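Local coordinates for protein putative alpha-N-acetylgalactosaminidase (Bacillus halodurans C-125, PDB 3CC1) that probably hydrolyses terminal alpha-linked N-acetylgalactosamine from glycoconjugates, as a putative alpha-N-acetylgalactosaminidase with a TIM-barrel catalytic domain of the alpha-galactosidase family, at residues Pro98-Asp101 with Ala102-Leu106; Ala35-Met38 with Ala39-Lys43; Ser25-Glu28 with Glu29-Leu32; Leu338-Asn341 with Gln342-Leu346. All blocks are in the same frame, centred on the assembly; numbering follows the deposited sequence.

In the fold
All four contacts are local, each on one continuous run, and they follow one another in series without nesting or crossing. Contact 3 comes first and closes the turn that starts helix 28-41; contact 2 ends the same helix, where the chain turns toward strand 49-52. Contact 1 lies in helix 97-105, which precedes strand 109-115 and packs beside helix 28-41: Leu99 and Ala102 meet Leu32, Leu106 covers Ala35 and Ala39, and Lys43 NZ bonds to Leu106 O. Contact 4 lies farther off, its centre about 22 Å from that of contact 2 (nearest atoms about 6 Å, not touching), and passes the chain from helix 335-343 of the barrel to the first strand of the C-terminal beta sandwich.

Contact 1: residues Pro98-Asp101 with Ala102-Leu106; sequences PLSD and AIHDL
His104 sets its ring back over the preceding turn because its CG is anti to its own carbonyl carbon (chi1 -66°), and this places one face of the imidazole over Ser100 O, which lies toward the rim and 3.0 Å from the ring plane while accepting the backbone bond from His104 N at 2.8 Å. Ser100 holds OG on the same side of the helix with chi1 at 76°. Water joins the polar ends. One molecule donates to Ser100 OG and to Asp101 OD1, both at 2.7 Å, and accepts a weak bond from His104 ND1; a second, in the plane of the ring at its edge, donates to Asp101 OD1. Histidine suits this place because its other nitrogen, NE2, bonds to Asp179. Ser100 OG hydrogen-bonds to Trp176 O, which its short side chain allows. A quarter turn round the helix the chemistry is apolar: Leu99 CG meets Ile103 CD1 at 4.1 Å, and both branched side chains reach Phe110 of strand 109-115. Ala102, with only a methyl, lets Leu32 of the neighbouring helix come close. Such an amphipathic helix, apolar toward the strands and polar, with bound water, on another side, is typical of the outer layer of a TIM barrel.

Contact 2: residues Ala35-Met38 with Ala39-Lys43; sequences AEYM and ANHLK
Tyr37 O receives the backbone N-H of His41 at 2.9 Å, nearly in line with its carbonyl bond. Two weak bonds add to it, one from Asn40 N and one from the ring nitrogen His41 ND1, which is as far as 3.4 Å from Tyr37 O. ND1 at the same time lies over the centre of the Tyr37 ring, 3.2 Å above its plane. The two rings are inclined at 44°, with centroids 4.2 Å apart, an oblique pairing. Tyr37 has CG anti to its backbone N (chi1 -177°), which sends the ring outward and a little toward the C-terminal end, beside His41; its hydroxyl is then satisfied by the Asn324 side chain. Tyrosine serves well here, offering a broad face to histidine, an edge to Leu42 CD1 and a polar end to the asparagine.

Met38 O, in the last turn, is shared between Leu42 N at 2.9 Å and Lys43 N, the latter a weak bond. Earlier in the helix, Ala39 N and Asn40 N are taken up regularly by Ala35 O and Glu36 O. Lys43, its chain bent at chi3, gives NZ to Leu106 O, just after helix 97-105. On the buried side selenomethionine Met38, carrying selenium in place of sulfur, lays CG against Leu42 CB at 4.0 Å and continues to Ile50, while Leu42 packs against Trp47, Leu321 and Leu329. The doubled acceptance by Met38 O and the departure of Leu42 from helical angles show the helix ending, as at the C-terminal ends of TIM-barrel helices that lead to the next strand.

Contact 3: residues Ser25-Glu28 with Glu29-Leu32; sequences SVTE and EEVL
Thr27 OG1 is gripped twice: Glu30 N donates to it at 3.2 Å, and a water lies 2.6 Å from it and donates in turn to Glu29 OE1. Thr27 turns OG1 between its own N and carbonyl carbon (chi1 71°), where both can reach it. The return bond runs from Thr27 N to Glu30 OE1 at 2.9 Å, fairly straight (163°), arriving on the anti side of the carboxylate and 33° out of its plane. Together the two make a capping box at the start of helix 28-41. Threonine fits the N-cap since its hydroxyl accepts from a first-turn amide. Both neighbouring acids have second partners: Glu30 OE2 forms a salt bridge with Arg283, and Glu29 OE2 one with Arg322. With an alanine here instead of Glu30, the Thr27 amide is likely to lose its acceptor and Arg283 its carboxylate mate. On the side facing strand 49-52, Val26 CG2 packs on Val31 CG2 at 3.7 Å, a compact beta-branched pair that meets Val52. Glu28, whose OE1 bonds to Ser89, adds a third acid to the first turn; the charge of the three near the helix start probably interacts favourably with the helix dipole, though two are also paired with arginines.

Contact 4: residues Leu338-Asn341 with Gln342-Leu346; sequences LSIN and QKSVL
Gln342 and Asn341 lay their side-chain amides side by side, pointing the same way and nearly coplanar, the planes 17° apart. Gln342 NE2 gives a hydrogen to Asn341 OD1 at 2.8 Å; the acceptor lies in the plane of the glutamine amide, the N-H points well at it (161°), and the donor is only slightly tilted from the plane of the asparagine carbonyl. The helix geometry sets Gln342 CB 3.3 Å from Leu338 O, chi1 (-69°) keeps CG equally near, and the bend at chi2 turns the amide toward Asn341. Each amide has further partners that fix its rotation: Asn341 ND2 donates to Ser313 O, and Gln342 uses OE1 for the Thr11 hydroxyl and NE2 for Pro12 O. Were a leucine to stand here in place of Gln342, Asn341 OD1, the Thr11 hydroxyl and Pro12 O would probably each lose a polar mate.

This is the last turn of helix 335-343, at the junction where the TIM barrel hands over to the C-terminal beta sandwich. Ser344, the first residue to leave helical angles, doubles its grip on Ile340 O: OG donates at 2.6 Å and the backbone N at 3.2 Å, from opposite faces of the carbonyl plane. A serine is apt because its short hydroxyl can fold back to that carbonyl, and OG also meets Asn347 ND2. Just past it, Val345 and Leu346 pack on Met392 and Leu346 of the second subunit.

Contact 1: residues Pro98-Asp101 with Ala102-Leu106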
loop_
_atom_site.group_PDB
_atom_site.type_symbol
_atom_site.label_atom_id
_atom_site.label_comp_id
_atom_site.label_asym_id
_atom_site.label_seq_id
_atom_site.Cartn_x
_atom_site.Cartn_y
_atom_site.Cartn_z
ATOM N N PRO A 98 -22.850 -45.294 1.645
ATOM C CA PRO A 98 -24.198 -45.129 2.160
ATOM C C PRO A 98 -24.622 -43.660 2.320
ATOM O O PRO A 98 -25.767 -43.301 2.080
ATOM C CB PRO A 98 -24.145 -45.842 3.514
ATOM C CG PRO A 98 -23.052 -46.847 3.358
ATOM C CD PRO A 98 -22.039 -46.180 2.475
ATOM N N LEU A 99 -23.691 -42.824 2.712
ATOM C CA LEU A 99 -23.960 -41.412 2.936
ATOM C C LEU A 99 -24.248 -40.719 1.609
ATOM O O LEU A 99 -25.196 -39.996 1.511
ATOM C CB LEU A 99 -22.783 -40.744 3.691
ATOM C CG LEU A 99 -22.917 -39.265 4.058
ATOM C CD1 LEU A 99 -24.232 -38.958 4.786
ATOM C CD2 LEU A 99 -21.717 -38.849 4.872
ATOM N N SER A 100 -23.460 -41.011 0.586
ATOM C CA SER A 100 -23.659 -40.421 -0.712
ATOM C C SER A 100 -24.950 -40.916 -1.323
ATOM O O SER A 100 -25.635 -40.152 -1.957
ATOM C CB SER A 100 -22.452 -40.640 -1.641
ATOM O OG SER A 100 -22.368 -41.944 -2.154
ATOM N N ASP A 101 -25.299 -42.182 -1.073
ATOM C CA ASP A 101 -26.569 -42.747 -1.536
ATOM C C ASP A 101 -27.738 -41.989 -0.919
ATOM O O ASP A 101 -28.713 -41.691 -1.581
ATOM C CB ASP A 101 -26.714 -44.229 -1.128
ATOM C CG ASP A 101 -26.003 -45.225 -2.080
ATOM O OD1 ASP A 101 -25.534 -44.872 -3.172
ATOM O OD2 ASP A 101 -25.930 -46.418 -1.713
ATOM N N ALA A 102 -27.666 -41.732 0.385
ATOM C CA ALA A 102 -28.721 -40.981 1.068
ATOM C C ALA A 102 -28.859 -39.568 0.483
ATOM O O ALA A 102 -29.961 -39.031 0.340
ATOM C CB ALA A 102 -28.456 -40.889 2.546
ATOM N N ILE A 103 -27.722 -38.961 0.177
ATOM C CA ILE A 103 -27.677 -37.585 -0.335
ATOM C C ILE A 103 -28.260 -37.574 -1.757
ATOM O O ILE A 103 -29.058 -36.701 -2.082
ATOM C CB ILE A 103 -26.255 -36.980 -0.271
ATOM C CG1 ILE A 103 -25.847 -36.715 1.215
ATOM C CG2 ILE A 103 -26.183 -35.674 -1.072
ATOM C CD1 ILE A 103 -24.392 -36.451 1.405
ATOM N N HIS A 104 -27.862 -38.558 -2.567
ATOM C CA HIS A 104 -28.352 -38.697 -3.936
ATOM C C HIS A 104 -29.860 -38.942 -3.954
ATOM O O HIS A 104 -30.546 -38.439 -4.815
ATOM C CB HIS A 104 -27.650 -39.821 -4.676
ATOM C CG HIS A 104 -26.197 -39.565 -4.920
ATOM N ND1 HIS A 104 -25.281 -40.584 -5.054
ATOM C CD2 HIS A 104 -25.502 -38.408 -5.049
ATOM C CE1 HIS A 104 -24.083 -40.061 -5.273
ATOM N NE2 HIS A 104 -24.188 -38.744 -5.268
ATOM N N ASP A 105 -30.352 -39.680 -2.963
ATOM C CA ASP A 105 -31.779 -39.980 -2.843
ATOM C C ASP A 105 -32.558 -38.731 -2.531
ATOM O O ASP A 105 -33.735 -38.685 -2.804
ATOM C CB ASP A 105 -32.058 -40.996 -1.737
ATOM C CG ASP A 105 -31.620 -42.415 -2.117
ATOM O OD1 ASP A 105 -31.422 -42.698 -3.325
ATOM O OD2 ASP A 105 -31.456 -43.226 -1.193
ATOM N N LEU A 106 -31.900 -37.723 -1.972
ATOM C CA LEU A 106 -32.542 -36.387 -1.758
ATOM C C LEU A 106 -32.417 -35.465 -3.012
ATOM O O LEU A 106 -32.853 -34.312 -3.010
ATOM C CB LEU A 106 -31.936 -35.684 -0.537
ATOM C CG LEU A 106 -32.217 -36.314 0.830
ATOM C CD1 LEU A 106 -31.269 -35.753 1.939
ATOM C CD2 LEU A 106 -33.692 -36.131 1.174
HETATM O O HOH W 1 -23.929 -42.918 -4.133
HETATM O O HOH W 2 -26.855 -43.227 -5.384
#

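Contact 2: residues Ala35-Met38 with Ala39-Lys43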
loop_
_atom_site.group_PDB
_atom_site.type_symbol
_atom_site.label_atom_id
_atom_site.label_comp_id
_atom_site.label_asym_id
_atom_site.label_seq_id
_atom_site.Cartn_x
_atom_site.Cartn_y
_atom_site.Cartn_z
ATOM N N ALA A 35 -28.440 -31.841 4.716
ATOM C CA ALA A 35 -28.833 -32.348 3.395
ATOM C C ALA A 35 -30.363 -32.327 3.274
ATOM O O ALA A 35 -30.918 -31.917 2.252
ATOM C CB ALA A 35 -28.286 -33.735 3.172
ATOM N N GLU A 36 -31.028 -32.755 4.340
ATOM C CA GLU A 36 -32.496 -32.771 4.363
ATOM C C GLU A 36 -33.052 -31.368 4.306
ATOM O O GLU A 36 -34.003 -31.097 3.599
ATOM C CB GLU A 36 -33.043 -33.521 5.577
ATOM C CG GLU A 36 -32.874 -35.027 5.427
ATOM C CD GLU A 36 -33.035 -35.812 6.746
ATOM O OE1 GLU A 36 -33.349 -35.185 7.788
ATOM O OE2 GLU A 36 -32.819 -37.049 6.740
ATOM N N TYR A 37 -32.426 -30.451 5.024
ATOM C CA TYR A 37 -32.883 -29.070 4.988
ATOM C C TYR A 37 -32.721 -28.545 3.579
ATOM O O TYR A 37 -33.632 -27.961 3.027
ATOM C CB TYR A 37 -32.122 -28.206 5.969
ATOM C CG TYR A 37 -32.599 -26.774 6.041
ATOM C CD1 TYR A 37 -32.175 -25.830 5.116
ATOM C CD2 TYR A 37 -33.405 -26.347 7.072
ATOM C CE1 TYR A 37 -32.592 -24.533 5.186
ATOM C CE2 TYR A 37 -33.843 -25.032 7.147
ATOM C CZ TYR A 37 -33.422 -24.138 6.223
ATOM O OH TYR A 37 -33.800 -22.841 6.323
HETATM N N MSE A 38 -31.570 -28.778 2.994
HETATM C CA MSE A 38 -31.302 -28.265 1.665
HETATM C C MSE A 38 -32.322 -28.813 0.663
HETATM O O MSE A 38 -32.799 -28.111 -0.221
HETATM C CB MSE A 38 -29.915 -28.640 1.214
HETATM C CG MSE A 38 -29.575 -28.086 -0.167
HETATM SE SE MSE A 38 -27.724 -28.478 -0.677
HETATM C CE MSE A 38 -26.914 -27.364 0.593
ATOM N N ALA A 39 -32.658 -30.079 0.835
ATOM C CA ALA A 39 -33.556 -30.753 -0.072
ATOM C C ALA A 39 -34.932 -30.115 0.061
ATOM O O ALA A 39 -35.657 -29.952 -0.908
ATOM C CB ALA A 39 -33.645 -32.254 0.285
ATOM N N ASN A 40 -35.284 -29.759 1.284
ATOM C CA ASN A 40 -36.631 -29.279 1.566
ATOM C C ASN A 40 -36.824 -27.803 1.232
ATOM O O ASN A 40 -37.907 -27.402 0.876
ATOM C CB ASN A 40 -36.984 -29.518 3.029
ATOM C CG ASN A 40 -37.286 -30.995 3.326
ATOM O OD1 ASN A 40 -37.846 -31.709 2.488
ATOM N ND2 ASN A 40 -36.957 -31.443 4.534
ATOM N N HIS A 41 -35.788 -26.980 1.371
ATOM C CA HIS A 41 -35.972 -25.526 1.252
ATOM C C HIS A 41 -35.155 -24.854 0.149
ATOM O O HIS A 41 -35.481 -23.734 -0.259
ATOM C CB HIS A 41 -35.586 -24.822 2.571
ATOM C CG HIS A 41 -36.380 -25.259 3.744
ATOM N ND1 HIS A 41 -35.872 -26.112 4.706
ATOM C CD2 HIS A 41 -37.656 -25.003 4.104
ATOM C CE1 HIS A 41 -36.806 -26.355 5.609
ATOM N NE2 HIS A 41 -37.898 -25.699 5.265
ATOM N N LEU A 42 -34.091 -25.509 -0.304
ATOM C CA LEU A 42 -33.072 -24.827 -1.088
ATOM C C LEU A 42 -32.814 -25.427 -2.483
ATOM O O LEU A 42 -32.385 -24.731 -3.398
ATOM C CB LEU A 42 -31.764 -24.778 -0.282
ATOM C CG LEU A 42 -31.726 -24.026 1.058
ATOM C CD1 LEU A 42 -30.327 -24.175 1.737
ATOM C CD2 LEU A 42 -32.116 -22.536 0.908
ATOM N N LYS A 43 -33.097 -26.712 -2.637
ATOM C CA LYS A 43 -32.740 -27.454 -3.827
ATOM C C LYS A 43 -33.333 -26.764 -5.069
ATOM O O LYS A 43 -32.712 -26.644 -6.114
ATOM C CB LYS A 43 -33.256 -28.908 -3.708
ATOM C CG LYS A 43 -32.987 -29.772 -4.904
ATOM C CD LYS A 43 -33.289 -31.251 -4.606
ATOM C CE LYS A 43 -34.783 -31.503 -4.380
ATOM N NZ LYS A 43 -35.042 -32.946 -4.037
#

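Contact 3: residues Ser25-Glu28 with Glu29-Leu32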
loop_
_atom_site.group_PDB
_atom_site.type_symbol
_atom_site.label_atom_id
_atom_site.label_comp_id
_atom_site.label_asym_id
_atom_site.label_seq_id
_atom_site.Cartn_x
_atom_site.Cartn_y
_atom_site.Cartn_z
ATOM N N SER A 25 -14.844 -31.953 12.448
ATOM C CA SER A 25 -15.463 -32.997 13.284
ATOM C C SER A 25 -16.929 -33.336 12.960
ATOM O O SER A 25 -17.615 -33.978 13.780
ATOM C CB SER A 25 -15.383 -32.564 14.766
ATOM O OG SER A 25 -16.404 -31.616 15.050
ATOM N N VAL A 26 -17.418 -32.970 11.778
ATOM C CA VAL A 26 -18.844 -33.206 11.458
ATOM C C VAL A 26 -19.206 -34.697 11.558
ATOM O O VAL A 26 -18.400 -35.621 11.230
ATOM C CB VAL A 26 -19.261 -32.637 10.049
ATOM C CG1 VAL A 26 -18.724 -33.510 8.907
ATOM C CG2 VAL A 26 -20.759 -32.477 9.947
ATOM N N THR A 27 -20.425 -34.947 12.012
ATOM C CA THR A 27 -20.945 -36.315 12.055
ATOM C C THR A 27 -21.919 -36.564 10.939
ATOM O O THR A 27 -22.460 -35.646 10.306
ATOM C CB THR A 27 -21.682 -36.593 13.364
ATOM O OG1 THR A 27 -22.904 -35.867 13.351
ATOM C CG2 THR A 27 -20.856 -36.239 14.584
ATOM N N GLU A 28 -22.187 -37.840 10.715
ATOM C CA GLU A 28 -23.093 -38.275 9.652
ATOM C C GLU A 28 -24.523 -37.734 9.850
ATOM O O GLU A 28 -25.194 -37.342 8.909
ATOM C CB GLU A 28 -23.073 -39.798 9.662
ATOM C CG GLU A 28 -24.156 -40.533 9.067
ATOM C CD GLU A 28 -23.913 -42.047 9.273
ATOM O OE1 GLU A 28 -22.784 -42.503 9.008
ATOM O OE2 GLU A 28 -24.831 -42.763 9.753
ATOM N N GLU A 29 -24.976 -37.709 11.094
ATOM C CA GLU A 29 -26.286 -37.148 11.427
ATOM C C GLU A 29 -26.360 -35.656 11.101
ATOM O O GLU A 29 -27.383 -35.178 10.582
ATOM C CB GLU A 29 -26.615 -37.392 12.897
ATOM C CG GLU A 29 -27.974 -36.850 13.357
ATOM C CD GLU A 29 -27.925 -35.367 13.719
ATOM O OE1 GLU A 29 -26.849 -34.892 14.197
ATOM O OE2 GLU A 29 -28.974 -34.686 13.561
ATOM N N GLU A 30 -25.263 -34.935 11.349
ATOM C CA GLU A 30 -25.192 -33.508 11.050
ATOM C C GLU A 30 -25.204 -33.293 9.542
ATOM O O GLU A 30 -25.917 -32.410 9.040
ATOM C CB GLU A 30 -23.997 -32.831 11.723
ATOM C CG GLU A 30 -24.179 -32.693 13.208
ATOM C CD GLU A 30 -22.876 -32.571 13.992
ATOM O OE1 GLU A 30 -21.799 -32.802 13.433
ATOM O OE2 GLU A 30 -22.941 -32.233 15.199
ATOM N N VAL A 31 -24.442 -34.102 8.801
ATOM C CA VAL A 31 -24.454 -34.015 7.329
ATOM C C VAL A 31 -25.855 -34.287 6.745
ATOM O O VAL A 31 -26.336 -33.535 5.896
ATOM C CB VAL A 31 -23.429 -34.985 6.704
ATOM C CG1 VAL A 31 -23.542 -35.003 5.171
ATOM C CG2 VAL A 31 -22.016 -34.629 7.188
ATOM N N LEU A 32 -26.506 -35.354 7.200
ATOM C CA LEU A 32 -27.860 -35.697 6.722
ATOM C C LEU A 32 -28.922 -34.638 7.099
ATOM O O LEU A 32 -29.821 -34.355 6.292
ATOM C CB LEU A 32 -28.297 -37.077 7.219
ATOM C CG LEU A 32 -27.562 -38.208 6.466
ATOM C CD1 LEU A 32 -27.871 -39.604 7.019
ATOM C CD2 LEU A 32 -27.943 -38.124 4.935
HETATM O O HOH W 3 -24.323 -35.824 15.531
#

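Contact 4: residues Leu338-Asn341 with Gln342-Leu346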
loop_
_atom_site.group_PDB
_atom_site.type_symbol
_atom_site.label_atom_id
_atom_site.label_comp_id
_atom_site.label_asym_id
_atom_site.label_seq_id
_atom_site.Cartn_x
_atom_site.Cartn_y
_atom_site.Cartn_z
ATOM N N LEU A 338 -29.151 -15.018 -7.124
ATOM C CA LEU A 338 -28.584 -16.289 -7.521
ATOM C C LEU A 338 -28.386 -16.318 -9.014
ATOM O O LEU A 338 -27.434 -16.881 -9.534
ATOM C CB LEU A 338 -29.490 -17.442 -7.097
ATOM C CG LEU A 338 -29.677 -17.656 -5.578
ATOM C CD1 LEU A 338 -30.664 -18.836 -5.324
ATOM C CD2 LEU A 338 -28.308 -17.805 -4.883
ATOM N N SER A 339 -29.306 -15.690 -9.723
ATOM C CA SER A 339 -29.173 -15.633 -11.155
ATOM C C SER A 339 -27.942 -14.808 -11.629
ATOM O O SER A 339 -27.309 -15.115 -12.653
ATOM C CB SER A 339 -30.473 -15.117 -11.733
ATOM O OG SER A 339 -30.240 -14.797 -13.072
ATOM N N ILE A 340 -27.564 -13.799 -10.860
ATOM C CA ILE A 340 -26.315 -13.062 -11.151
ATOM C C ILE A 340 -25.133 -14.036 -11.051
ATOM O O ILE A 340 -24.318 -14.144 -11.978
ATOM C CB ILE A 340 -26.121 -11.813 -10.233
ATOM C CG1 ILE A 340 -27.261 -10.834 -10.476
ATOM C CG2 ILE A 340 -24.777 -11.148 -10.479
ATOM C CD1 ILE A 340 -27.461 -9.780 -9.433
ATOM N N ASN A 341 -25.060 -14.751 -9.926
ATOM C CA ASN A 341 -23.947 -15.699 -9.671
ATOM C C ASN A 341 -23.917 -16.847 -10.691
ATOM O O ASN A 341 -22.848 -17.315 -11.146
ATOM C CB ASN A 341 -24.086 -16.283 -8.269
ATOM C CG ASN A 341 -22.988 -17.298 -7.939
ATOM O OD1 ASN A 341 -23.181 -18.506 -8.076
ATOM N ND2 ASN A 341 -21.843 -16.804 -7.508
ATOM N N GLN A 342 -25.105 -17.289 -11.087
ATOM C CA GLN A 342 -25.225 -18.517 -11.890
ATOM C C GLN A 342 -25.333 -18.293 -13.415
ATOM O O GLN A 342 -25.061 -19.217 -14.207
ATOM C CB GLN A 342 -26.449 -19.337 -11.448
ATOM C CG GLN A 342 -26.348 -19.968 -10.052
ATOM C CD GLN A 342 -25.319 -21.083 -10.011
ATOM O OE1 GLN A 342 -25.550 -22.145 -10.554
ATOM N NE2 GLN A 342 -24.169 -20.817 -9.408
ATOM N N LYS A 343 -25.759 -17.087 -13.805
ATOM C CA LYS A 343 -26.108 -16.824 -15.208
ATOM C C LYS A 343 -25.471 -15.600 -15.868
ATOM O O LYS A 343 -25.451 -15.501 -17.090
ATOM C CB LYS A 343 -27.634 -16.724 -15.344
ATOM C CG LYS A 343 -28.383 -18.022 -15.021
ATOM C CD LYS A 343 -28.146 -19.097 -16.092
ATOM C CE LYS A 343 -28.725 -20.481 -15.712
ATOM N NZ LYS A 343 -27.755 -21.335 -14.959
ATOM N N SER A 344 -24.973 -14.653 -15.083
ATOM C CA SER A 344 -24.473 -13.402 -15.677
ATOM C C SER A 344 -23.115 -13.588 -16.377
ATOM O O SER A 344 -22.377 -14.536 -16.122
ATOM C CB SER A 344 -24.433 -12.279 -14.633
ATOM O OG SER A 344 -23.389 -12.460 -13.721
ATOM N N VAL A 345 -22.828 -12.662 -17.284
ATOM C CA VAL A 345 -21.589 -12.646 -18.040
ATOM C C VAL A 345 -20.938 -11.261 -18.020
ATOM O O VAL A 345 -21.515 -10.313 -17.516
ATOM C CB VAL A 345 -21.836 -13.103 -19.507
ATOM C CG1 VAL A 345 -22.312 -14.552 -19.528
ATOM C CG2 VAL A 345 -22.855 -12.125 -20.228
ATOM N N LEU A 346 -19.727 -11.161 -18.525
ATOM C CA LEU A 346 -19.025 -9.870 -18.616
ATOM C C LEU A 346 -18.734 -9.269 -17.231
ATOM O O LEU A 346 -18.548 -8.070 -17.057
ATOM C CB LEU A 346 -19.848 -8.915 -19.474
ATOM C CG LEU A 346 -19.942 -9.282 -20.956
ATOM C CD1 LEU A 346 -20.883 -8.290 -21.652
ATOM C CD2 LEU A 346 -18.577 -9.384 -21.654
#